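Local coordinates for protein methoxy mycolic acid synthase 2 (Mycobacterium tuberculosis, PDB 1TPY) that catalyses formation of a cis cyclopropane ring at the distal position of alpha mycolic acids, transferring a methylene group from S-adenosyl-L-methionine onto a double bond, at residues 117-120 and 125-128; 167-172 and 271-276; 52-57 and 83-88; 149-154 and 209-214. All coordinates share one frame; numbering follows the deposited sequence.

In the fold
Following the chain from its N terminus, contact 3 comes first and closes the loop from helix 45-57 through strand 67-71 to helix 77-86. Contact 1 is the most local, folding the segment that follows strand 116-120 back beside that outermost strand. Contact 4 then opens on helix 147-157 and contact 2 on strand 163-171; contact 4 closes first, at helix 208-218, and contact 2 at helix 256-275, so these two cross. Contact 1 touches contact 4 through Arg153, and contact 3 packs on contact 2 through His167. Contacts 3 and 4 join helices flanking the Rossmann-like sheet, contact 1 its edge strand to a loop, contact 2 an inner strand to a helix at the detergent pocket.

Contact 1: 117-120 and 125-128; sequences RVLL and QFNE
Arg117 and Glu128 reach for each other from opposite directions and meet in a salt bridge; the two residues together account for about half of the 171 Å² buried. The two nitrogens at the end of the guanidinium face the two carboxylate oxygens, a paired, bidentate approach at the guanidinium edge. Arg117 NH2 gives a hydrogen bond to Glu128 OE2 at 3.0 Å, with an N-H...O angle of 151°; the oxygen is met on its syn side and lies almost in the guanidinium plane. The second link, Arg117 NH1 to Glu128 OE1, is modelled at 2.3 Å, too short to be taken literally, so its length is doubtful. The planes of the two groups differ by 29°, close to coplanar. On the arginine, chi1 of 53° sets CG between the backbone N and the carbonyl carbon, and the extended chain from there to NE carries the charge across to the loop.

Beside the ion pair runs a small apolar contact. Leu119 CD2 comes to the edge of the Phe126 ring, 4.2 Å from Phe126 CD1, while the backbone N of Glu128 stands over one face of that ring, offset toward its rim. Phe126 also touches Val91 and Leu93 of strand 89-94, the neighbour of strand 116-120, and its carbonyl O accepts a hydrogen bond from Arg153 NH1.

Chemically, the contact joins an apolar inner side, close to the S-adenosylmethionine-binding Trp123, to an ionic outer side. Because Arg117 is exposed, water would be expected to screen the charge pair and temper its strength.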
loop_
_atom_site.group_PDB
_atom_site.type_symbol
_atom_site.label_atom_id
_atom_site.label_comp_id
_atom_site.label_asym_id
_atom_site.label_seq_id
_atom_site.Cartn_x
_atom_site.Cartn_y
_atom_site.Cartn_z
ATOM N N ARG A 117 -11.628 -11.865 8.648
ATOM C CA ARG A 117 -10.574 -12.039 9.628
ATOM C C ARG A 117 -9.294 -11.356 9.181
ATOM O O ARG A 117 -9.095 -11.068 8.000
ATOM C CB ARG A 117 -10.310 -13.520 9.898
ATOM C CG ARG A 117 -10.037 -14.336 8.677
ATOM C CD ARG A 117 -9.830 -15.810 9.030
ATOM N NE ARG A 117 -9.914 -16.623 7.825
ATOM C CZ ARG A 117 -8.937 -17.391 7.352
ATOM N NH1 ARG A 117 -9.141 -18.076 6.241
ATOM N NH2 ARG A 117 -7.772 -17.489 7.985
ATOM N N VAL A 118 -8.439 -11.082 10.155
ATOM C CA VAL A 118 -7.163 -10.439 9.914
ATOM C C VAL A 118 -6.125 -11.274 10.641
ATOM O O VAL A 118 -6.333 -11.671 11.781
ATOM C CB VAL A 118 -7.158 -9.002 10.466
ATOM C CG1 VAL A 118 -7.532 -9.010 11.936
ATOM C CG2 VAL A 118 -5.798 -8.362 10.256
ATOM N N LEU A 119 -5.024 -11.569 9.966
ATOM C CA LEU A 119 -3.964 -12.354 10.571
ATOM C C LEU A 119 -2.724 -11.499 10.733
ATOM O O LEU A 119 -2.412 -10.684 9.862
ATOM C CB LEU A 119 -3.611 -13.565 9.695
ATOM C CG LEU A 119 -4.572 -14.762 9.638
ATOM C CD1 LEU A 119 -5.809 -14.421 8.835
ATOM C CD2 LEU A 119 -3.853 -15.934 8.997
ATOM N N LEU A 120 -2.040 -11.646 11.863
ATOM C CA LEU A 120 -0.797 -10.920 12.047
ATOM C C LEU A 120 0.182 -11.902 11.426
ATOM O O LEU A 120 0.672 -12.811 12.094
ATOM C CB LEU A 120 -0.452 -10.710 13.522
ATOM C CG LEU A 120 0.895 -9.986 13.703
ATOM C CD1 LEU A 120 0.781 -8.543 13.214
ATOM C CD2 LEU A 120 1.315 -10.006 15.158
ATOM N N GLN A 125 3.559 -16.564 4.974
ATOM C CA GLN A 125 3.029 -17.516 5.945
ATOM C C GLN A 125 1.594 -17.917 5.617
ATOM O O GLN A 125 0.979 -18.693 6.347
ATOM C CB GLN A 125 3.072 -16.912 7.350
ATOM C CG GLN A 125 4.475 -16.695 7.901
ATOM C CD GLN A 125 4.480 -15.835 9.153
ATOM O OE1 GLN A 125 5.250 -16.077 10.080
ATOM N NE2 GLN A 125 3.630 -14.816 9.179
ATOM N N PHE A 126 1.069 -17.394 4.516
ATOM C CA PHE A 126 -0.300 -17.685 4.104
ATOM C C PHE A 126 -0.330 -18.624 2.894
ATOM O O PHE A 126 0.353 -18.379 1.899
ATOM C CB PHE A 126 -1.006 -16.376 3.756
ATOM C CG PHE A 126 -2.494 -16.487 3.703
ATOM C CD1 PHE A 126 -3.240 -16.542 4.876
ATOM C CD2 PHE A 126 -3.156 -16.541 2.480
ATOM C CE1 PHE A 126 -4.629 -16.644 4.831
ATOM C CE2 PHE A 126 -4.538 -16.647 2.422
ATOM C CZ PHE A 126 -5.278 -16.698 3.602
ATOM N N ASN A 127 -1.125 -19.691 2.980
ATOM C CA ASN A 127 -1.226 -20.664 1.892
ATOM C C ASN A 127 -2.654 -21.110 1.601
ATOM O O ASN A 127 -2.866 -22.101 0.906
ATOM C CB ASN A 127 -0.382 -21.906 2.205
ATOM C CG ASN A 127 1.096 -21.597 2.287
ATOM O OD1 ASN A 127 1.620 -21.251 3.348
ATOM N ND2 ASN A 127 1.777 -21.702 1.158
ATOM N N GLU A 128 -3.627 -20.378 2.132
ATOM C CA GLU A 128 -5.034 -20.711 1.931
ATOM C C GLU A 128 -5.546 -20.331 0.546
ATOM O O GLU A 128 -5.126 -19.336 -0.031
ATOM C CB GLU A 128 -5.898 -19.996 2.967
ATOM C CG GLU A 128 -5.675 -20.418 4.404
ATOM C CD GLU A 128 -6.640 -19.724 5.338
ATOM O OE1 GLU A 128 -7.632 -19.158 4.831
ATOM O OE2 GLU A 128 -6.423 -19.752 6.567
#

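Contact 2: 167-172 and 271-276; sequences HTITGL and KLFRVG. With 16A (cetyl-trimethyl-ammonium), chain D; CO3 (carbonate ion), chain B.
Ile169 and Phe273 form the enclosed part of this contact, both buried in the pocket that holds cetyl-trimethyl-ammonium, probably the site of the acyl chain. The end methyl CD1 of Ile169 meets the edge of the Phe273 ring, 4.3 Å from Phe273 CZ. The same methyl lies 3.7 Å from C4 of the bound cetyl-trimethyl-ammonium and 3.4 Å from O2 of the carbonate, touching ring, alkyl chain and anion at once. Phe273 CE1 approaches C5 of the detergent obliquely at 4.0 Å. With chi1 of 168°, the His167 ring is carried to the carbonate, and its NE2 gives O1 a hydrogen bond of 2.8 Å. Gln282 holds ND1 of that ring and would fix its rotation; Tyr232 OH and Cys35 N also grip the anion. The carbonate probably comes from the crystallisation liquor, but a bicarbonate in this position is thought to serve as the base in related cyclopropane synthases. Cys269, an active-site residue by similarity, lies close to Phe273.

The other end is partly exposed and rests on one backbone oxygen, although the approach is short: Leu172 CD1 is 3.4 Å and Leu172 CD2 3.5 Å from Gly276 O, both methyls of the forked tip facing it. Gly276 takes a positive phi of 114° where the chain leaves the helix.

Strand 163-171 runs in the sheet between strands 132-136 and 278-286, and helix 256-275 leads into the latter through a two-residue turn. Ile278 touches both Ile169 and Phe273, while Leu272 packs on helix 186-199.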
loop_
_atom_site.group_PDB
_atom_site.type_symbol
_atom_site.label_atom_id
_atom_site.label_comp_id
_atom_site.label_asym_id
_atom_site.label_seq_id
_atom_site.Cartn_x
_atom_site.Cartn_y
_atom_site.Cartn_z
ATOM N N HIS A 167 -1.115 -2.955 -6.470
ATOM C CA HIS A 167 -0.952 -1.511 -6.471
ATOM C C HIS A 167 0.333 -1.243 -5.704
ATOM O O HIS A 167 0.462 -1.618 -4.534
ATOM C CB HIS A 167 -2.156 -0.858 -5.784
ATOM C CG HIS A 167 -1.974 0.594 -5.464
ATOM N ND1 HIS A 167 -2.980 1.520 -5.639
ATOM C CD2 HIS A 167 -0.943 1.265 -4.896
ATOM C CE1 HIS A 167 -2.578 2.695 -5.188
ATOM N NE2 HIS A 167 -1.346 2.567 -4.730
ATOM N N THR A 168 1.292 -0.602 -6.358
ATOM C CA THR A 168 2.557 -0.338 -5.700
ATOM C C THR A 168 3.310 0.833 -6.283
ATOM O O THR A 168 3.106 1.231 -7.435
ATOM C CB THR A 168 3.496 -1.570 -5.769
ATOM O OG1 THR A 168 4.760 -1.241 -5.184
ATOM C CG2 THR A 168 3.725 -1.994 -7.207
ATOM N N ILE A 169 4.177 1.397 -5.459
ATOM C CA ILE A 169 5.003 2.499 -5.894
ATOM C C ILE A 169 6.049 1.858 -6.786
ATOM O O ILE A 169 6.494 0.745 -6.522
ATOM C CB ILE A 169 5.701 3.165 -4.702
ATOM C CG1 ILE A 169 4.670 3.911 -3.857
ATOM C CG2 ILE A 169 6.805 4.103 -5.195
ATOM C CD1 ILE A 169 5.229 4.448 -2.563
ATOM N N THR A 170 6.407 2.537 -7.866
ATOM C CA THR A 170 7.432 2.023 -8.756
ATOM C C THR A 170 8.447 3.135 -8.946
ATOM O O THR A 170 8.087 4.309 -9.054
ATOM C CB THR A 170 6.867 1.614 -10.135
ATOM O OG1 THR A 170 6.217 2.734 -10.737
ATOM C CG2 THR A 170 5.868 0.475 -9.994
ATOM N N GLY A 171 9.720 2.769 -8.951
ATOM C CA GLY A 171 10.752 3.760 -9.148
ATOM C C GLY A 171 11.171 3.688 -10.600
ATOM O O GLY A 171 11.112 2.622 -11.215
ATOM N N LEU A 172 11.559 4.820 -11.166
ATOM C CA LEU A 172 12.013 4.836 -12.546
ATOM C C LEU A 172 13.403 4.224 -12.577
ATOM O O LEU A 172 14.149 4.333 -11.610
ATOM C CB LEU A 172 12.107 6.269 -13.073
ATOM C CG LEU A 172 10.883 6.932 -13.695
ATOM C CD1 LEU A 172 9.766 7.081 -12.669
ATOM C CD2 LEU A 172 11.306 8.289 -14.244
ATOM N N LYS A 271 7.726 15.758 -3.353
ATOM C CA LYS A 271 8.602 16.315 -4.380
ATOM C C LYS A 271 8.999 15.210 -5.362
ATOM O O LYS A 271 9.022 15.418 -6.580
ATOM C CB LYS A 271 9.858 16.940 -3.750
ATOM C CG LYS A 271 10.857 17.456 -4.781
ATOM C CD LYS A 271 12.078 18.094 -4.136
ATOM C CE LYS A 271 13.124 18.443 -5.186
ATOM N NZ LYS A 271 14.220 19.302 -4.640
ATOM N N LEU A 272 9.306 14.031 -4.835
ATOM C CA LEU A 272 9.680 12.913 -5.691
ATOM C C LEU A 272 8.639 12.661 -6.783
ATOM O O LEU A 272 8.988 12.547 -7.960
ATOM C CB LEU A 272 9.889 11.643 -4.861
ATOM C CG LEU A 272 11.077 11.696 -3.891
ATOM C CD1 LEU A 272 11.249 10.340 -3.234
ATOM C CD2 LEU A 272 12.355 12.097 -4.646
ATOM N N PHE A 273 7.366 12.584 -6.405
ATOM C CA PHE A 273 6.310 12.341 -7.390
ATOM C C PHE A 273 6.066 13.568 -8.263
ATOM O O PHE A 273 5.795 13.448 -9.457
ATOM C CB PHE A 273 4.992 11.941 -6.705
ATOM C CG PHE A 273 5.031 10.593 -6.050
ATOM C CD1 PHE A 273 5.385 10.464 -4.712
ATOM C CD2 PHE A 273 4.757 9.444 -6.785
ATOM C CE1 PHE A 273 5.471 9.211 -4.116
ATOM C CE2 PHE A 273 4.840 8.190 -6.200
ATOM C CZ PHE A 273 5.199 8.073 -4.861
ATOM N N ARG A 274 6.154 14.747 -7.659
ATOM C CA ARG A 274 5.931 15.987 -8.387
ATOM C C ARG A 274 6.968 16.128 -9.497
ATOM O O ARG A 274 6.631 16.443 -10.638
ATOM C CB ARG A 274 6.017 17.180 -7.432
ATOM C CG ARG A 274 5.559 18.488 -8.040
ATOM C CD ARG A 274 5.715 19.634 -7.062
ATOM N NE ARG A 274 4.949 19.412 -5.845
ATOM C CZ ARG A 274 5.477 19.373 -4.624
ATOM N NH1 ARG A 274 4.691 19.166 -3.575
ATOM N NH2 ARG A 274 6.786 19.537 -4.450
ATOM N N VAL A 275 8.232 15.897 -9.152
ATOM C CA VAL A 275 9.318 15.979 -10.121
ATOM C C VAL A 275 9.196 14.819 -11.104
ATOM O O VAL A 275 9.401 14.984 -12.303
ATOM C CB VAL A 275 10.696 15.892 -9.429
ATOM C CG1 VAL A 275 11.812 15.887 -10.475
ATOM C CG2 VAL A 275 10.869 17.069 -8.466
ATOM N N GLY A 276 8.858 13.645 -10.580
ATOM C CA GLY A 276 8.706 12.475 -11.423
ATOM C C GLY A 276 9.730 11.380 -11.177
ATOM O O GLY A 276 9.820 10.438 -11.961
HETATM C C1 16A D . 4.044 7.853 0.768
HETATM C C2 16A D . 5.331 7.030 0.694
HETATM C C3 16A D . 6.159 7.441 -0.534
HETATM C C4 16A D . 7.480 6.706 -0.710
HETATM C C5 16A D . 8.185 7.228 -1.973
HETATM C C6 16A D . 9.542 6.580 -2.292
HETATM C C7 16A D . 10.714 6.779 -1.299
HETATM C C8 16A D . 11.894 5.778 -1.357
HETATM C C9 16A D . 11.546 4.270 -1.329
HETATM C C10 16A D . 10.867 3.740 -0.044
HETATM C C11 16A D . 10.109 2.396 -0.178
HETATM C C12 16A D . 9.096 2.100 0.939
HETATM C C13 16A D . 7.655 2.381 0.500
HETATM C C14 16A D . 6.670 2.175 1.648
HETATM C C15 16A D . 5.314 2.737 1.190
HETATM C C16 16A D . 4.344 2.681 2.388
HETATM N N1 16A D . 2.898 3.169 2.425
HETATM C C17 16A D . 2.080 3.178 3.489
HETATM C C18 16A D . 2.797 4.584 1.899
HETATM C C19 16A D . 2.091 2.344 1.447
HETATM C C CO3 B . 1.343 3.101 -2.527
HETATM O O1 CO3 B . 0.205 3.970 -2.943
HETATM O O2 CO3 B . 2.137 3.472 -1.501
HETATM O O3 CO3 B . 1.585 1.940 -3.185
#

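Contact 3: 52-57 and 83-88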
loop_
_atom_site.group_PDB
_atom_site.type_symbol
_atom_site.label_atom_id
_atom_site.label_comp_id
_atom_site.label_asym_id
_atom_site.label_seq_id
_atom_site.Cartn_x
_atom_site.Cartn_y
_atom_site.Cartn_z
ATOM N N LYS A 52 -9.952 5.338 -4.878
ATOM C CA LYS A 52 -8.818 4.462 -5.182
ATOM C C LYS A 52 -9.163 3.015 -4.812
ATOM O O LYS A 52 -8.821 2.085 -5.538
ATOM C CB LYS A 52 -7.565 4.929 -4.424
ATOM C CG LYS A 52 -6.379 3.967 -4.480
ATOM C CD LYS A 52 -6.460 2.893 -3.393
ATOM C CE LYS A 52 -6.467 3.511 -1.990
ATOM N NZ LYS A 52 -5.266 4.366 -1.712
ATOM N N ILE A 53 -9.846 2.837 -3.685
ATOM C CA ILE A 53 -10.245 1.511 -3.226
ATOM C C ILE A 53 -11.120 0.851 -4.288
ATOM O O ILE A 53 -10.810 -0.237 -4.779
ATOM C CB ILE A 53 -11.050 1.595 -1.908
ATOM C CG1 ILE A 53 -10.201 2.246 -0.813
ATOM C CG2 ILE A 53 -11.531 0.212 -1.493
ATOM C CD1 ILE A 53 -8.901 1.546 -0.554
ATOM N N ASP A 54 -12.218 1.519 -4.633
ATOM C CA ASP A 54 -13.140 1.008 -5.641
ATOM C C ASP A 54 -12.444 0.761 -6.975
ATOM O O ASP A 54 -12.775 -0.183 -7.691
ATOM C CB ASP A 54 -14.299 1.992 -5.850
ATOM C CG ASP A 54 -15.179 2.121 -4.628
ATOM O OD1 ASP A 54 -15.034 1.302 -3.694
ATOM O OD2 ASP A 54 -16.026 3.041 -4.609
ATOM N N LEU A 55 -11.485 1.616 -7.313
ATOM C CA LEU A 55 -10.756 1.479 -8.568
ATOM C C LEU A 55 -10.027 0.140 -8.589
ATOM O O LEU A 55 -10.102 -0.609 -9.563
ATOM C CB LEU A 55 -9.753 2.626 -8.722
ATOM C CG LEU A 55 -8.892 2.626 -9.989
ATOM C CD1 LEU A 55 -9.786 2.810 -11.216
ATOM C CD2 LEU A 55 -7.850 3.733 -9.900
ATOM N N ALA A 56 -9.330 -0.164 -7.500
ATOM C CA ALA A 56 -8.589 -1.415 -7.396
ATOM C C ALA A 56 -9.524 -2.622 -7.344
ATOM O O ALA A 56 -9.349 -3.591 -8.081
ATOM C CB ALA A 56 -7.713 -1.392 -6.148
ATOM N N LEU A 57 -10.513 -2.551 -6.461
ATOM C CA LEU A 57 -11.473 -3.625 -6.285
ATOM C C LEU A 57 -12.285 -3.932 -7.555
ATOM O O LEU A 57 -12.499 -5.098 -7.890
ATOM C CB LEU A 57 -12.408 -3.274 -5.122
ATOM C CG LEU A 57 -12.244 -4.010 -3.782
ATOM C CD1 LEU A 57 -10.779 -4.229 -3.444
ATOM C CD2 LEU A 57 -12.945 -3.202 -2.696
ATOM N N ILE A 83 -16.526 -5.683 1.431
ATOM C CA ILE A 83 -17.676 -6.388 1.975
ATOM C C ILE A 83 -18.978 -5.698 1.600
ATOM O O ILE A 83 -19.912 -6.331 1.105
ATOM C CB ILE A 83 -17.619 -6.444 3.508
ATOM C CG1 ILE A 83 -16.413 -7.272 3.952
ATOM C CG2 ILE A 83 -18.932 -7.021 4.059
ATOM C CD1 ILE A 83 -16.255 -7.351 5.447
ATOM N N ALA A 84 -19.031 -4.395 1.858
ATOM C CA ALA A 84 -20.212 -3.586 1.584
ATOM C C ALA A 84 -20.515 -3.413 0.099
ATOM O O ALA A 84 -21.657 -3.565 -0.336
ATOM C CB ALA A 84 -20.055 -2.221 2.233
ATOM N N GLN A 85 -19.490 -3.105 -0.682
ATOM C CA GLN A 85 -19.677 -2.875 -2.103
ATOM C C GLN A 85 -19.710 -4.127 -2.994
ATOM O O GLN A 85 -20.355 -4.119 -4.040
ATOM C CB GLN A 85 -18.594 -1.921 -2.602
ATOM C CG GLN A 85 -18.990 -1.169 -3.853
ATOM C CD GLN A 85 -19.906 0.012 -3.566
ATOM O OE1 GLN A 85 -20.622 0.043 -2.561
ATOM N NE2 GLN A 85 -19.898 0.982 -4.466
ATOM N N TYR A 86 -19.019 -5.196 -2.602
ATOM C CA TYR A 86 -19.011 -6.403 -3.429
ATOM C C TYR A 86 -19.534 -7.651 -2.732
ATOM O O TYR A 86 -19.636 -8.723 -3.340
ATOM C CB TYR A 86 -17.605 -6.657 -3.988
ATOM C CG TYR A 86 -17.093 -5.492 -4.808
ATOM C CD1 TYR A 86 -16.442 -4.425 -4.197
ATOM C CD2 TYR A 86 -17.321 -5.427 -6.188
ATOM C CE1 TYR A 86 -16.028 -3.317 -4.930
ATOM C CE2 TYR A 86 -16.911 -4.323 -6.931
ATOM C CZ TYR A 86 -16.264 -3.271 -6.296
ATOM O OH TYR A 86 -15.840 -2.178 -7.019
ATOM N N ASP A 87 -19.865 -7.504 -1.456
ATOM C CA ASP A 87 -20.410 -8.609 -0.681
ATOM C C ASP A 87 -19.557 -9.878 -0.757
ATOM O O ASP A 87 -20.069 -10.975 -0.998
ATOM C CB ASP A 87 -21.841 -8.899 -1.151
ATOM C CG ASP A 87 -22.579 -9.841 -0.226
ATOM O OD1 ASP A 87 -22.442 -9.685 1.006
ATOM O OD2 ASP A 87 -23.303 -10.726 -0.729
ATOM N N VAL A 88 -18.251 -9.717 -0.561
ATOM C CA VAL A 88 -17.327 -10.840 -0.567
ATOM C C VAL A 88 -16.821 -11.046 0.865
ATOM O O VAL A 88 -16.901 -10.137 1.697
ATOM C CB VAL A 88 -16.100 -10.580 -1.492
ATOM C CG1 VAL A 88 -16.555 -10.392 -2.930
ATOM C CG2 VAL A 88 -15.319 -9.361 -1.014
#
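Tyr86 meets Leu57 because its CG stands anti to the carbonyl carbon, chi1 -58°, which swings the phenol from the end of its helix onto the neighbouring one. Leu57 CB is brought to the ring by the backbone; chi1 of -106°, off a staggered position, turns CD2 onto it as well. This is helix-helix packing in the Rossmann-like methyltransferase fold: helix 77-86 follows the glycine-rich S-adenosylmethionine-binding loop with Gly72 and Gly74, and helix 45-57 precedes the first strand of the sheet, 67-71.

The two side chains cross obliquely. Both leucine atoms gather at one corner of the ring, Leu57 CB lying 3.6 Å and Leu57 CD2 3.8 Å from Tyr86 CE1. Leu57 is buried and also packs on Thr78 and Ala82, whereas Tyr86 is partly exposed.

Next to this apolar patch the contact is polar but slack. Gln85 NE2 stays 4.4 Å from Asp54 OD2, too far for a hydrogen bond; that carboxylate is instead held by a salt bridge to Arg81, one turn earlier on the same helix as Gln85. Farther along the tyrosine, the phenol oxygen OH merely packs against the turn of helix 45-57, 3.7 Å from the carbonyl O of Asp54.

Contact 4: 149-154 and 209-214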
loop_
_atom_site.group_PDB
_atom_site.type_symbol
_atom_site.label_atom_id
_atom_site.label_comp_id
_atom_site.label_asym_id
_atom_site.label_seq_id
_atom_site.Cartn_x
_atom_site.Cartn_y
_atom_site.Cartn_z
ATOM N N ASP A 149 9.053 -15.212 -5.202
ATOM C CA ASP A 149 8.283 -16.051 -4.293
ATOM C C ASP A 149 6.898 -15.458 -4.044
ATOM O O ASP A 149 5.917 -16.199 -3.929
ATOM C CB ASP A 149 9.023 -16.237 -2.966
ATOM C CG ASP A 149 10.113 -17.282 -3.052
ATOM O OD1 ASP A 149 10.357 -17.793 -4.165
ATOM O OD2 ASP A 149 10.728 -17.600 -2.012
ATOM N N PHE A 150 6.806 -14.132 -3.970
ATOM C CA PHE A 150 5.502 -13.507 -3.747
ATOM C C PHE A 150 4.509 -13.891 -4.838
ATOM O O PHE A 150 3.420 -14.378 -4.550
ATOM C CB PHE A 150 5.595 -11.981 -3.709
ATOM C CG PHE A 150 4.250 -11.299 -3.824
ATOM C CD1 PHE A 150 3.320 -11.382 -2.790
ATOM C CD2 PHE A 150 3.891 -10.630 -4.992
ATOM C CE1 PHE A 150 2.053 -10.816 -2.916
ATOM C CE2 PHE A 150 2.628 -10.063 -5.130
ATOM C CZ PHE A 150 1.705 -10.154 -4.094
ATOM N N PHE A 151 4.885 -13.652 -6.091
ATOM C CA PHE A 151 4.010 -13.969 -7.210
ATOM C C PHE A 151 3.699 -15.460 -7.297
ATOM O O PHE A 151 2.577 -15.843 -7.615
ATOM C CB PHE A 151 4.623 -13.478 -8.526
ATOM C CG PHE A 151 4.646 -11.981 -8.654
ATOM C CD1 PHE A 151 5.853 -11.287 -8.703
ATOM C CD2 PHE A 151 3.457 -11.258 -8.714
ATOM C CE1 PHE A 151 5.873 -9.899 -8.809
ATOM C CE2 PHE A 151 3.470 -9.871 -8.817
ATOM C CZ PHE A 151 4.680 -9.190 -8.865
ATOM N N ALA A 152 4.682 -16.301 -7.000
ATOM C CA ALA A 152 4.462 -17.745 -7.049
ATOM C C ALA A 152 3.345 -18.111 -6.066
ATOM O O ALA A 152 2.454 -18.901 -6.390
ATOM C CB ALA A 152 5.754 -18.495 -6.702
ATOM N N ARG A 153 3.390 -17.524 -4.872
ATOM C CA ARG A 153 2.380 -17.791 -3.847
ATOM C C ARG A 153 0.999 -17.281 -4.261
ATOM O O ARG A 153 -0.009 -17.974 -4.107
ATOM C CB ARG A 153 2.779 -17.131 -2.525
ATOM C CG ARG A 153 1.850 -17.484 -1.374
ATOM C CD ARG A 153 1.856 -18.985 -1.126
ATOM N NE ARG A 153 3.185 -19.456 -0.761
ATOM C CZ ARG A 153 3.744 -19.266 0.428
ATOM N NH1 ARG A 153 3.089 -18.617 1.381
ATOM N NH2 ARG A 153 4.969 -19.703 0.659
ATOM N N ALA A 154 0.959 -16.052 -4.769
ATOM C CA ALA A 154 -0.291 -15.448 -5.212
ATOM C C ALA A 154 -0.891 -16.311 -6.306
ATOM O O ALA A 154 -2.096 -16.542 -6.337
ATOM C CB ALA A 154 -0.033 -14.043 -5.741
ATOM N N GLU A 209 9.532 -2.658 -14.924
ATOM C CA GLU A 209 9.938 -3.884 -15.599
ATOM C C GLU A 209 10.093 -5.050 -14.623
ATOM O O GLU A 209 9.847 -6.195 -14.986
ATOM C CB GLU A 209 11.242 -3.669 -16.381
ATOM C CG GLU A 209 12.379 -3.088 -15.555
ATOM C CD GLU A 209 13.605 -2.798 -16.387
ATOM O OE1 GLU A 209 13.449 -2.526 -17.594
ATOM O OE2 GLU A 209 14.724 -2.828 -15.839
ATOM N N MET A 210 10.489 -4.761 -13.387
ATOM C CA MET A 210 10.650 -5.820 -12.389
ATOM C C MET A 210 9.320 -6.512 -12.112
ATOM O O MET A 210 9.257 -7.739 -12.045
ATOM C CB MET A 210 11.212 -5.259 -11.083
ATOM C CG MET A 210 12.716 -5.024 -11.083
ATOM S SD MET A 210 13.259 -4.208 -9.550
ATOM C CE MET A 210 12.587 -5.345 -8.370
ATOM N N VAL A 211 8.263 -5.719 -11.939
ATOM C CA VAL A 211 6.926 -6.257 -11.687
ATOM C C VAL A 211 6.451 -7.070 -12.893
ATOM O O VAL A 211 5.979 -8.198 -12.745
ATOM C CB VAL A 211 5.900 -5.129 -11.422
ATOM C CG1 VAL A 211 4.498 -5.716 -11.293
ATOM C CG2 VAL A 211 6.268 -4.374 -10.153
ATOM N N GLU A 212 6.583 -6.491 -14.084
ATOM C CA GLU A 212 6.160 -7.163 -15.316
ATOM C C GLU A 212 6.893 -8.480 -15.530
ATOM O O GLU A 212 6.273 -9.524 -15.704
ATOM C CB GLU A 212 6.409 -6.272 -16.538
ATOM C CG GLU A 212 5.731 -4.918 -16.482
ATOM C CD GLU A 212 6.026 -4.080 -17.717
ATOM O OE1 GLU A 212 7.216 -3.965 -18.097
ATOM O OE2 GLU A 212 5.074 -3.533 -18.301
ATOM N N GLU A 213 8.218 -8.416 -15.528
ATOM C CA GLU A 213 9.042 -9.589 -15.746
ATOM C C GLU A 213 8.833 -10.697 -14.718
ATOM O O GLU A 213 8.626 -11.849 -15.089
ATOM C CB GLU A 213 10.515 -9.181 -15.781
ATOM C CG GLU A 213 10.849 -8.245 -16.931
ATOM C CD GLU A 213 12.309 -7.852 -16.948
ATOM O OE1 GLU A 213 13.064 -8.330 -16.073
ATOM O OE2 GLU A 213 12.704 -7.068 -17.831
ATOM N N GLN A 214 8.890 -10.349 -13.436
ATOM C CA GLN A 214 8.712 -11.333 -12.371
ATOM C C GLN A 214 7.323 -11.957 -12.380
ATOM O O GLN A 214 7.179 -13.164 -12.204
ATOM C CB GLN A 214 8.962 -10.692 -11.007
ATOM C CG GLN A 214 10.413 -10.316 -10.732
ATOM C CD GLN A 214 11.315 -11.522 -10.502
ATOM O OE1 GLN A 214 12.465 -11.373 -10.091
ATOM N NE2 GLN A 214 10.797 -12.724 -10.765
#
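Phe151 takes part in every contact between the segments and contributes 73 of the 134 Å² buried, its side chain pointing from helix 147-157 to helix 208-218. Gln214 CB lies 3.9 Å from both Phe151 CD1 and Phe151 CE1, an oblique approach, and the two side chains run at about a right angle. At the far end of the ring, Phe151 CZ comes to 4.2 Å from Val211 CG1. Phe151 has its CG anti to the carbonyl carbon, chi1 -70°, and the neighbouring Phe150 lays CD2 over the centre of one ring face, 3.8 Å above the plane, which would restrict its rotation.

Polar groups contribute little, and no hydrogen bond joins the two segments. The carbonyl oxygen of Val211 also approaches the ring obliquely, 4.2 Å from Phe151 CZ; it also accepts a hydrogen bond from Ser215 OG. In Gln214 it is CB, set by the backbone, that faces the phenylalanine; beyond it the chain bends at chi2 (-71°).

On the sheet side, Phe151 touches Leu164 and Leu166 of strand 163-171, and Val211 shares Leu166. Helix 147-157, after the short helix 139-142, lies in the connection between parallel strands 132-136 and 163-171, a beta-alpha-beta crossover of the Rossmann-like methyltransferase domain.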